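Local coordinates for protein 6-carboxyhexanoate--CoA ligase (Aquifex aeolicus, PDB 5TVA) that is a BioW-family CoA ligase, an enzyme of mixed alpha and beta structure that holds adenosine monophosphate and coenzyme A in adjoining pockets, at residues 6-11 and 18-23; 176-181 and 213-218. All coordinates share one frame; numbering follows the deposited sequence.

Contact 1: 6-11 and 18-23. With COA (coenzyme A), chain D.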
ATOM      1  N   VAL A   6       1.387 -15.264  -8.281  1.00 36.26           N
ATOM      2  CA  VAL A   6       1.996 -16.043  -7.203  1.00 33.44           C
ATOM      3  C   VAL A   6       1.846 -15.256  -5.916  1.00 34.77           C
ATOM      4  O   VAL A   6       2.523 -14.237  -5.730  1.00 37.29           O
ATOM      5  CB  VAL A   6       3.472 -16.350  -7.470  1.00 36.92           C
ATOM      6  CG1 VAL A   6       4.032 -17.220  -6.351  1.00 34.97           C
ATOM      7  CG2 VAL A   6       3.627 -17.028  -8.805  1.00 39.79           C
ATOM      8  N   ARG A   7       0.984 -15.728  -5.015  1.00 35.50           N
ATOM      9  CA  ARG A   7       0.690 -15.006  -3.779  1.00 39.83           C
ATOM     10  C   ARG A   7       1.168 -15.803  -2.581  1.00 37.70           C
ATOM     11  O   ARG A   7       0.800 -16.970  -2.432  1.00 37.23           O
ATOM     12  CB  ARG A   7      -0.807 -14.724  -3.617  1.00 32.84           C
ATOM     13  CG  ARG A   7      -1.358 -13.641  -4.526  1.00 39.45           C
ATOM     14  CD  ARG A   7      -2.897 -13.518  -4.369  1.00 40.21           C
ATOM     15  NE  ARG A   7      -3.589 -14.543  -5.154  1.00 49.06           N
ATOM     16  CZ  ARG A   7      -4.903 -14.814  -5.103  1.00 54.17           C
ATOM     17  NH1 ARG A   7      -5.712 -14.146  -4.282  1.00 49.31           N
ATOM     18  NH2 ARG A   7      -5.413 -15.765  -5.883  1.00 47.16           N
ATOM     19  N   MET A   8       1.944 -15.153  -1.708  1.00 39.04           N
ATOM     20  CA  MET A   8       2.478 -15.769  -0.502  1.00 32.42           C
ATOM     21  C   MET A   8       2.059 -14.958   0.713  1.00 32.92           C
ATOM     22  O   MET A   8       2.105 -13.728   0.689  1.00 34.88           O
ATOM     23  CB  MET A   8       4.011 -15.854  -0.577  1.00 34.66           C
ATOM     24  CG  MET A   8       4.720 -16.485   0.661  1.00 31.81           C
ATOM     25  SD  MET A   8       4.961 -15.393   2.099  1.00 36.73           S
ATOM     26  CE  MET A   8       6.073 -14.161   1.416  1.00 30.87           C
ATOM     27  N   ARG A   9       1.645 -15.649   1.770  1.00 33.41           N
ATOM     28  CA  ARG A   9       1.479 -15.063   3.093  1.00 32.15           C
ATOM     29  C   ARG A   9       2.083 -16.017   4.112  1.00 34.27           C
ATOM     30  O   ARG A   9       2.099 -17.235   3.899  1.00 34.41           O
ATOM     31  CB  ARG A   9       0.012 -14.821   3.422  1.00 37.85           C
ATOM     32  CG  ARG A   9      -0.778 -16.113   3.587  1.00 36.85           C
ATOM     33  CD  ARG A   9      -2.246 -15.827   3.773  1.00 43.12           C
ATOM     34  NE  ARG A   9      -2.970 -16.977   4.302  1.00 45.10           N
ATOM     35  CZ  ARG A   9      -3.704 -17.792   3.552  1.00 45.43           C
ATOM     36  NH1 ARG A   9      -3.812 -17.570   2.246  1.00 48.23           N
ATOM     37  NH2 ARG A   9      -4.326 -18.822   4.096  1.00 44.96           N
ATOM     38  N   ALA A  10       2.597 -15.463   5.214  1.00 37.81           N
ATOM     39  CA  ALA A  10       3.258 -16.267   6.243  1.00 38.66           C
ATOM     40  C   ALA A  10       2.930 -15.710   7.618  1.00 40.94           C
ATOM     41  O   ALA A  10       2.841 -14.493   7.797  1.00 42.28           O
ATOM     42  CB  ALA A  10       4.778 -16.315   6.049  1.00 41.02           C
ATOM     43  N   GLN A  11       2.721 -16.612   8.576  1.00 41.01           N
ATOM     44  CA  GLN A  11       2.372 -16.279   9.948  1.00 45.74           C
ATOM     45  C   GLN A  11       3.441 -16.797  10.900  1.00 48.74           C
ATOM     46  O   GLN A  11       4.199 -17.720  10.585  1.00 46.54           O
ATOM     47  CB  GLN A  11       1.009 -16.874  10.365  1.00 43.83           C
ATOM     48  CG  GLN A  11      -0.176 -16.144   9.794  1.00 50.66           C
ATOM     49  CD  GLN A  11      -1.494 -16.729  10.247  1.00 61.70           C
ATOM     50  OE1 GLN A  11      -1.586 -17.921  10.567  1.00 62.61           O
ATOM     51  NE2 GLN A  11      -2.530 -15.887  10.292  1.00 64.50           N
ATOM     52  N   SER A  18       4.706 -11.735   6.944  1.00 44.01           N
ATOM     53  CA  SER A  18       5.236 -11.561   5.601  1.00 41.34           C
ATOM     54  C   SER A  18       4.132 -11.813   4.585  1.00 38.76           C
ATOM     55  O   SER A  18       3.178 -12.549   4.849  1.00 38.31           O
ATOM     56  CB  SER A  18       6.423 -12.490   5.347  1.00 38.39           C
ATOM     57  OG  SER A  18       7.028 -12.184   4.102  1.00 37.22           O
ATOM     58  N   GLY A  19       4.285 -11.207   3.418  1.00 40.53           N
ATOM     59  CA  GLY A  19       3.303 -11.355   2.358  1.00 36.80           C
ATOM     60  C   GLY A  19       3.751 -10.616   1.115  1.00 39.49           C
ATOM     61  O   GLY A  19       4.292  -9.511   1.209  1.00 44.51           O
ATOM     62  N   ALA A  20       3.546 -11.213  -0.053  1.00 33.81           N
ATOM     63  CA  ALA A  20       4.067 -10.645  -1.287  1.00 37.57           C
ATOM     64  C   ALA A  20       3.379 -11.351  -2.441  1.00 31.38           C
ATOM     65  O   ALA A  20       2.883 -12.469  -2.290  1.00 30.98           O
ATOM     66  CB  ALA A  20       5.599 -10.810  -1.393  1.00 29.72           C
ATOM     67  N   GLU A  21       3.388 -10.700  -3.596  1.00 30.27           N
ATOM     68  CA  GLU A  21       2.821 -11.253  -4.812  1.00 33.54           C
ATOM     69  C   GLU A  21       3.755 -10.969  -5.977  1.00 33.11           C
ATOM     70  O   GLU A  21       4.370  -9.895  -6.045  1.00 35.77           O
ATOM     71  CB  GLU A  21       1.421 -10.673  -5.098  1.00 32.58           C
ATOM     72  CG  GLU A  21       0.801 -11.145  -6.413  1.00 30.87           C
ATOM     73  CD  GLU A  21      -0.697 -10.813  -6.502  1.00 39.20           C
ATOM     74  OE1 GLU A  21      -1.230 -10.189  -5.560  1.00 32.86           O
ATOM     75  OE2 GLU A  21      -1.341 -11.214  -7.500  1.00 33.75           O
ATOM     76  N   ARG A  22       3.880 -11.953  -6.869  1.00 29.84           N
ATOM     77  CA  ARG A  22       4.585 -11.814  -8.136  1.00 31.77           C
ATOM     78  C   ARG A  22       3.689 -12.320  -9.263  1.00 39.27           C
ATOM     79  O   ARG A  22       2.994 -13.328  -9.109  1.00 36.68           O
ATOM     80  CB  ARG A  22       5.904 -12.609  -8.130  1.00 34.51           C
ATOM     81  CG  ARG A  22       6.843 -12.211  -6.999  1.00 34.17           C
ATOM     82  CD  ARG A  22       7.621 -10.939  -7.323  1.00 35.31           C
ATOM     83  NE  ARG A  22       8.535 -10.601  -6.218  1.00 36.61           N
ATOM     84  CZ  ARG A  22       8.204  -9.832  -5.182  1.00 34.49           C
ATOM     85  NH1 ARG A  22       6.991  -9.279  -5.116  1.00 33.45           N
ATOM     86  NH2 ARG A  22       9.091  -9.591  -4.227  1.00 33.72           N
ATOM     87  N   ILE A  23       3.718 -11.637 -10.402  1.00 37.57           N
ATOM     88  CA  ILE A  23       2.947 -12.031 -11.573  1.00 37.11           C
ATOM     89  C   ILE A  23       3.946 -12.164 -12.701  1.00 35.92           C
ATOM     90  O   ILE A  23       4.544 -11.167 -13.116  1.00 40.06           O
ATOM     91  CB  ILE A  23       1.856 -11.008 -11.929  1.00 38.19           C
ATOM     92  CG1 ILE A  23       1.009 -10.701 -10.707  1.00 34.34           C
ATOM     93  CG2 ILE A  23       1.027 -11.506 -13.087  1.00 35.16           C
ATOM     94  CD1 ILE A  23       0.017  -9.585 -10.923  1.00 37.75           C
TER
HETATM   95  N1A COA D 302      -1.996  -8.622   6.466  1.00 47.84           N
HETATM   96  C2A COA D 302      -2.595  -9.352   7.418  1.00 47.13           C
HETATM   97  N3A COA D 302      -3.208 -10.494   7.134  1.00 52.55           N
HETATM   98  C4A COA D 302      -3.269 -10.940   5.864  1.00 53.84           C
HETATM   99  C5A COA D 302      -2.660 -10.208   4.842  1.00 50.56           C
HETATM  100  C6A COA D 302      -2.004  -9.004   5.204  1.00 45.52           C
HETATM  101  N6A COA D 302      -1.342  -8.170   4.120  1.00 43.92           N
HETATM  102  N7A COA D 302      -2.838 -10.857   3.690  1.00 48.49           N
HETATM  103  C8A COA D 302      -3.530 -11.950   3.947  1.00 52.15           C
HETATM  104  N9A COA D 302      -3.768 -12.031   5.258  1.00 53.69           N
HETATM  105  C1B COA D 302      -4.616 -13.140   5.784  1.00 53.30           C
HETATM  106  C2B COA D 302      -5.046 -13.356   6.957  1.00 55.28           C
HETATM  107  O2B COA D 302      -5.546 -12.173   7.659  1.00 61.09           O
HETATM  108  C3B COA D 302      -6.386 -14.154   6.345  1.00 58.58           C
HETATM  109  O3B COA D 302      -7.211 -13.131   5.727  1.00 53.70           O
HETATM  110  P3B COA D 302      -8.690 -12.513   6.230  1.00 61.90           P
HETATM  111  O7A COA D 302      -9.536 -12.404   4.998  1.00 52.62           O
HETATM  112  O8A COA D 302      -9.373 -13.366   7.256  1.00 66.21           O
HETATM  113  O9A COA D 302      -8.532 -11.130   6.805  1.00 57.00           O
HETATM  114  C4B COA D 302      -5.904 -14.989   5.469  1.00 55.90           C
HETATM  115  O4B COA D 302      -4.413 -14.573   5.241  1.00 50.90           O
HETATM  116  C5B COA D 302      -6.655 -15.018   4.052  1.00 48.50           C
HETATM  117  O5B COA D 302      -6.259 -13.950   3.261  1.00 52.43           O
HETATM  118  P1A COA D 302      -6.109 -13.996   1.594  1.00 56.90           P
HETATM  119  O1A COA D 302      -6.979 -12.887   0.986  1.00 52.73           O
HETATM  120  O2A COA D 302      -6.469 -15.338   1.003  1.00 54.62           O
HETATM  121  O3A COA D 302      -4.546 -13.623   1.236  1.00 55.38           O
HETATM  122  P2A COA D 302      -3.686 -14.038  -0.151  1.00 55.22           P
HETATM  123  O4A COA D 302      -3.198 -15.477   0.064  1.00 45.84           O
HETATM  124  O5A COA D 302      -4.594 -14.050  -1.391  1.00 56.07           O
HETATM  125  O6A COA D 302      -2.396 -12.955  -0.287  1.00 61.05           O
HETATM  126  CBP COA D 302      -1.130 -10.712  -0.095  1.00 58.05           C
HETATM  127  CCP COA D 302      -2.527 -11.514  -0.069  1.00 58.51           C
HETATM  128  CDP COA D 302      -0.325 -11.029   1.193  1.00 46.70           C
HETATM  129  CEP COA D 302      -0.246 -11.273  -1.229  1.00 45.01           C
HETATM  130  CAP COA D 302      -1.382  -9.112  -0.256  1.00 48.32           C
HETATM  131  OAP COA D 302      -1.345  -8.436   0.945  1.00 49.13           O
HETATM  132  C9P COA D 302      -0.380  -8.357  -1.173  1.00 50.56           C
HETATM  133  O9P COA D 302      -0.599  -8.193  -2.354  1.00 56.64           O
HETATM  134  N8P COA D 302       0.858  -7.807  -0.627  1.00 57.09           N
HETATM  135  C7P COA D 302       1.854  -7.098  -1.494  1.00 52.76           C
HETATM  136  C6P COA D 302       2.045  -5.640  -1.101  1.00 54.34           C
HETATM  137  C5P COA D 302       2.608  -5.408   0.346  1.00 61.21           C
HETATM  138  O5P COA D 302       2.157  -5.957   1.278  1.00 60.99           O
HETATM  139  N4P COA D 302       3.728  -4.446   0.512  1.00 56.68           N
HETATM  140  C3P COA D 302       4.314  -4.219   1.896  1.00 68.73           C
HETATM  141  C2P COA D 302       5.163  -2.943   1.857  1.00 65.73           C
HETATM  142  S1P COA D 302       4.060  -1.664   1.181  1.00 65.91           S
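Met8 and Ala20 grip each other through two backbone hydrogen bonds, Met8 N to Ala20 O at 2.9 Å and Ala20 N to Met8 O at 3.0 Å, and Val6 with Arg22 forms another such antiparallel pair. Nearer the turn, Ala10 N still bonds to Ser18 O, but the return bond from Ser18 N to Ala10 O is weak at 3.4 Å. The non-hydrogen-bonded pairs Arg7–Glu21 and Arg9–Gly19 alternate with these and turn their shared face to coenzyme A. Arg9 NH1 donates to COA O4A at 3.1 Å, the acceptor lying in the guanidinium plane, while COA C4B sits over one face of the same group. Arginine suits this phosphate-rich neighbourhood twice over, for Arg7 NH1 comes obliquely within 3.1 Å of COA O5A while its NH2 forms a salt bridge to Glu51. Arg7 and Glu21 run side by side, meeting through Arg7 CG and Glu21 CD at 3.5 Å rather than through their charged ends; the carboxylate is taken up by His138 N and Ser5 OG. Gly19, having no side chain, lets COA CDP settle 3.8 Å from its CA. On the other face Val6, Met8 and Ala20 pack under Leu36 of helix 29-37. Met8 bends at chi2 (-80°) and again at chi3, which folds its CE back to 3.5 Å from Ser18 OG. Together these segments form a beta hairpin, whose first strand is central in a three-stranded antiparallel sheet with a coenzyme A site on one face and a helix on the other.

Contact 2: 176-181 and 213-218. With AMP (adenosine monophosphate), chain C.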
ATOM      1  N   VAL A 176      -8.539   8.367  -4.915  1.00 39.51           N
ATOM      2  CA  VAL A 176      -8.112   9.733  -5.196  1.00 38.49           C
ATOM      3  C   VAL A 176      -6.755  10.000  -4.564  1.00 40.11           C
ATOM      4  O   VAL A 176      -5.851  10.563  -5.202  1.00 40.94           O
ATOM      5  CB  VAL A 176      -9.170  10.741  -4.700  1.00 43.34           C
ATOM      6  CG1 VAL A 176      -8.683  12.170  -4.925  1.00 40.84           C
ATOM      7  CG2 VAL A 176     -10.544  10.506  -5.401  1.00 35.07           C
ATOM      8  N   ALA A 177      -6.590   9.603  -3.304  1.00 38.82           N
ATOM      9  CA  ALA A 177      -5.367   9.879  -2.556  1.00 41.84           C
ATOM     10  C   ALA A 177      -5.212   8.819  -1.479  1.00 40.64           C
ATOM     11  O   ALA A 177      -6.189   8.189  -1.066  1.00 42.63           O
ATOM     12  CB  ALA A 177      -5.390  11.276  -1.912  1.00 37.38           C
ATOM     13  N   GLU A 178      -3.976   8.643  -1.005  1.00 40.79           N
ATOM     14  CA  GLU A 178      -3.679   7.628  -0.007  1.00 37.66           C
ATOM     15  C   GLU A 178      -2.805   8.206   1.101  1.00 44.92           C
ATOM     16  O   GLU A 178      -1.896   9.002   0.832  1.00 47.35           O
ATOM     17  CB  GLU A 178      -2.981   6.433  -0.656  1.00 35.53           C
ATOM     18  CG  GLU A 178      -2.609   5.318   0.346  1.00 39.59           C
ATOM     19  CD  GLU A 178      -1.917   4.138  -0.310  1.00 37.89           C
ATOM     20  OE1 GLU A 178      -1.959   4.037  -1.546  1.00 36.78           O
ATOM     21  OE2 GLU A 178      -1.344   3.297   0.407  1.00 39.48           O
ATOM     22  N   LEU A 179      -3.070   7.792   2.343  1.00 42.21           N
ATOM     23  CA  LEU A 179      -2.182   8.040   3.475  1.00 44.93           C
ATOM     24  C   LEU A 179      -1.698   6.711   4.052  1.00 43.28           C
ATOM     25  O   LEU A 179      -2.493   5.794   4.266  1.00 41.40           O
ATOM     26  CB  LEU A 179      -2.882   8.868   4.571  1.00 41.49           C
ATOM     27  CG  LEU A 179      -2.192   9.032   5.936  1.00 42.96           C
ATOM     28  CD1 LEU A 179      -0.969   9.933   5.858  1.00 41.54           C
ATOM     29  CD2 LEU A 179      -3.154   9.576   6.986  1.00 47.25           C
ATOM     30  N   CYS A 180      -0.392   6.606   4.309  1.00 41.57           N
ATOM     31  CA  CYS A 180       0.184   5.347   4.778  1.00 44.83           C
ATOM     32  C   CYS A 180       1.401   5.609   5.657  1.00 48.51           C
ATOM     33  O   CYS A 180       2.298   6.369   5.270  1.00 45.40           O
ATOM     34  CB  CYS A 180       0.603   4.460   3.596  1.00 43.70           C
ATOM     35  SG  CYS A 180       1.413   2.857   4.004  1.00 44.67           S
ATOM     36  N   TRP A 181       1.431   4.968   6.821  1.00 45.02           N
ATOM     37  CA  TRP A 181       2.698   4.689   7.485  1.00 57.15           C
ATOM     38  C   TRP A 181       2.664   3.278   8.062  1.00 58.27           C
ATOM     39  O   TRP A 181       1.597   2.679   8.258  1.00 51.58           O
ATOM     40  CB  TRP A 181       3.058   5.744   8.551  1.00 47.76           C
ATOM     41  CG  TRP A 181       2.163   5.870   9.737  1.00 49.15           C
ATOM     42  CD1 TRP A 181       2.134   5.060  10.830  1.00 57.36           C
ATOM     43  CD2 TRP A 181       1.209   6.916   9.987  1.00 50.87           C
ATOM     44  NE1 TRP A 181       1.200   5.517  11.737  1.00 55.15           N
ATOM     45  CE2 TRP A 181       0.623   6.657  11.245  1.00 52.20           C
ATOM     46  CE3 TRP A 181       0.781   8.034   9.262  1.00 52.38           C
ATOM     47  CZ2 TRP A 181      -0.371   7.470  11.792  1.00 60.66           C
ATOM     48  CZ3 TRP A 181      -0.205   8.846   9.809  1.00 53.70           C
ATOM     49  CH2 TRP A 181      -0.771   8.557  11.061  1.00 60.48           C
ATOM     50  N   GLY A 213      -0.105   1.319  12.824  1.00 74.28           N
ATOM     51  CA  GLY A 213       0.077   1.804  11.467  1.00 68.76           C
ATOM     52  C   GLY A 213      -1.212   1.703  10.679  1.00 67.10           C
ATOM     53  O   GLY A 213      -2.287   1.582  11.277  1.00 66.03           O
ATOM     54  N   GLY A 214      -1.135   1.769   9.358  1.00 60.12           N
ATOM     55  CA  GLY A 214      -2.312   1.560   8.539  1.00 58.45           C
ATOM     56  C   GLY A 214      -2.280   2.381   7.265  1.00 57.88           C
ATOM     57  O   GLY A 214      -1.319   3.097   6.967  1.00 51.10           O
ATOM     58  N   ARG A 215      -3.371   2.239   6.504  1.00 43.81           N
ATOM     59  CA  ARG A 215      -3.568   2.946   5.253  1.00 43.12           C
ATOM     60  C   ARG A 215      -4.998   3.464   5.211  1.00 47.05           C
ATOM     61  O   ARG A 215      -5.933   2.789   5.658  1.00 41.38           O
ATOM     62  CB  ARG A 215      -3.295   2.041   4.034  1.00 42.85           C
ATOM     63  CG  ARG A 215      -1.833   1.917   3.657  1.00 46.40           C
ATOM     64  CD  ARG A 215      -1.600   1.090   2.394  1.00 42.79           C
ATOM     65  NE  ARG A 215      -0.804  -0.074   2.735  1.00 59.46           N
ATOM     66  CZ  ARG A 215       0.473  -0.269   2.414  1.00 45.60           C
ATOM     67  NH1 ARG A 215       1.146   0.595   1.668  1.00 43.01           N
ATOM     68  NH2 ARG A 215       1.050  -1.377   2.813  1.00 50.48           N
ATOM     69  N   VAL A 216      -5.157   4.671   4.682  1.00 44.44           N
ATOM     70  CA  VAL A 216      -6.463   5.248   4.413  1.00 43.26           C
ATOM     71  C   VAL A 216      -6.513   5.553   2.925  1.00 42.31           C
ATOM     72  O   VAL A 216      -5.642   6.266   2.405  1.00 38.74           O
ATOM     73  CB  VAL A 216      -6.735   6.508   5.255  1.00 43.38           C
ATOM     74  CG1 VAL A 216      -8.104   7.124   4.879  1.00 42.80           C
ATOM     75  CG2 VAL A 216      -6.702   6.165   6.738  1.00 38.35           C
ATOM     76  N   TYR A 217      -7.519   4.994   2.239  1.00 36.50           N
ATOM     77  CA  TYR A 217      -7.776   5.277   0.833  1.00 33.27           C
ATOM     78  C   TYR A 217      -8.905   6.296   0.748  1.00 40.27           C
ATOM     79  O   TYR A 217     -10.005   6.052   1.273  1.00 38.22           O
ATOM     80  CB  TYR A 217      -8.167   4.008   0.072  1.00 36.23           C
ATOM     81  CG  TYR A 217      -7.126   2.913  -0.055  1.00 40.40           C
ATOM     82  CD1 TYR A 217      -5.786   3.137   0.278  1.00 32.98           C
ATOM     83  CD2 TYR A 217      -7.485   1.645  -0.534  1.00 35.89           C
ATOM     84  CE1 TYR A 217      -4.846   2.138   0.150  1.00 34.93           C
ATOM     85  CE2 TYR A 217      -6.537   0.625  -0.662  1.00 35.82           C
ATOM     86  CZ  TYR A 217      -5.212   0.885  -0.315  1.00 38.29           C
ATOM     87  OH  TYR A 217      -4.243  -0.100  -0.439  1.00 35.17           O
ATOM     88  N   PHE A 218      -8.661   7.416   0.055  1.00 39.56           N
ATOM     89  CA  PHE A 218      -9.687   8.451  -0.113  1.00 43.32           C
ATOM     90  C   PHE A 218     -10.432   8.190  -1.420  1.00 42.97           C
ATOM     91  O   PHE A 218      -9.844   8.313  -2.505  1.00 40.99           O
ATOM     92  CB  PHE A 218      -9.065   9.846  -0.089  1.00 38.76           C
ATOM     93  CG  PHE A 218      -8.398  10.183   1.223  1.00 46.35           C
ATOM     94  CD1 PHE A 218      -9.132  10.686   2.281  1.00 47.16           C
ATOM     95  CD2 PHE A 218      -7.031   9.954   1.408  1.00 46.36           C
ATOM     96  CE1 PHE A 218      -8.522  10.973   3.491  1.00 44.18           C
ATOM     97  CE2 PHE A 218      -6.418  10.244   2.617  1.00 41.74           C
ATOM     98  CZ  PHE A 218      -7.156  10.759   3.647  1.00 46.77           C
TER
HETATM   99  P   AMP C 301       2.839  -2.869   5.352  1.00 66.06           P
HETATM  100  O1P AMP C 301       2.952  -2.145   4.028  1.00 50.35           O
HETATM  101  O2P AMP C 301       2.839  -4.368   5.129  1.00 57.79           O
HETATM  102  O3P AMP C 301       3.697  -2.353   6.501  1.00 52.00           O
HETATM  103  O5' AMP C 301       1.375  -2.549   5.909  1.00 59.31           O
HETATM  104  C5' AMP C 301       1.045  -1.298   6.511  1.00 57.24           C
HETATM  105  C4' AMP C 301      -0.414  -1.286   6.905  1.00 59.12           C
HETATM  106  O4' AMP C 301      -1.220  -1.120   5.708  1.00 49.83           O
HETATM  107  C3' AMP C 301      -0.900  -2.582   7.558  1.00 58.22           C
HETATM  108  O3' AMP C 301      -0.836  -2.542   8.972  1.00 70.05           O
HETATM  109  C2' AMP C 301      -2.313  -2.774   7.029  1.00 54.72           C
HETATM  110  O2' AMP C 301      -3.248  -2.116   7.870  1.00 59.96           O
HETATM  111  C1' AMP C 301      -2.265  -2.056   5.677  1.00 54.07           C
HETATM  112  N9  AMP C 301      -2.028  -2.976   4.541  1.00 54.11           N
HETATM  113  C8  AMP C 301      -1.116  -3.966   4.472  1.00 50.70           C
HETATM  114  N7  AMP C 301      -1.191  -4.620   3.280  1.00 52.61           N
HETATM  115  C5  AMP C 301      -2.168  -4.053   2.548  1.00 49.36           C
HETATM  116  C6  AMP C 301      -2.757  -4.226   1.193  1.00 42.30           C
HETATM  117  N6  AMP C 301      -2.331  -5.184   0.339  1.00 35.01           N
HETATM  118  N1  AMP C 301      -3.770  -3.390   0.834  1.00 43.23           N
HETATM  119  C2  AMP C 301      -4.231  -2.439   1.660  1.00 40.57           C
HETATM  120  N3  AMP C 301      -3.739  -2.227   2.893  1.00 44.70           N
HETATM  121  C4  AMP C 301      -2.721  -2.973   3.389  1.00 53.94           C
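Phe218 faces both Val176 and Ala177, a classic beta bulge at one end of this antiparallel strand pair within a mixed sheet. Val176 N bonds to Phe218 O at 2.7 Å, and Phe218 N reaches Ala177 O at 2.8 Å. Leu179 and Val216 exchange two bonds. The tight packing is on their side of the sheet: Phe218 presents a ring edge to the Ala177 carbonyl, its CD2 lies 3.9 Å from Ala177 CB, and Val216 CG1 sits over one face of the ring, off toward its rim. Apolar side chains suit this face because helices 73-85 and 91-102 close over it. At the far end one bond is weak, Trp181 N to Gly214 O at 3.3 Å, while Gly214 N bonds well to Trp181 O; at phi 148° a CB on Gly214 would jam against the carbonyl O of Gly213, which calls for glycine. The opposite face, turned to adenosine monophosphate, is polar and also buried; its direct charge pairing is loose. Glu178, extended with CG anti to the backbone N (chi1 179°), lies alongside Tyr217, its CD 3.6 Å from Tyr217 CE1 and the two planes 68° apart. It also crosses Arg215, but the salt bridge from Glu178 OE2 to Arg215 NH1 is long at 3.9 Å; Tyr191 OH hydrogen-bonds to both atoms. Tyr217 OH is held by Thr136. Cys180, small enough to lie against the arginine, sets SG over one guanidinium face, 3.3 Å from Arg215 NH1. On the ligand side, Arg215 NE makes a weak hydrogen bond of 3.2 Å to AMP O4', the ribose ring oxygen.

How the contacts relate
The hairpin of contact 1 is complete long before the chain reaches contact 2, and they belong to different sheets. Their centres are 21 Å apart and their nearest atoms about 9 Å, with no touch; the two ligands occupy the region between them. Segments 6-11 and 18-23 chiefly serve coenzyme A, yet Gly19 CA is about 8 Å from the nearest atom of adenosine monophosphate. Conversely, Arg215 of contact 2 belongs to both ligand pockets, its side chain about 3 Å from coenzyme A between nearest atoms. A further tie runs through one short part of the chain: Thr136 holds Tyr217 OH in contact 2, and the backbone N of His138, two residues on, holds Glu21 in contact 1.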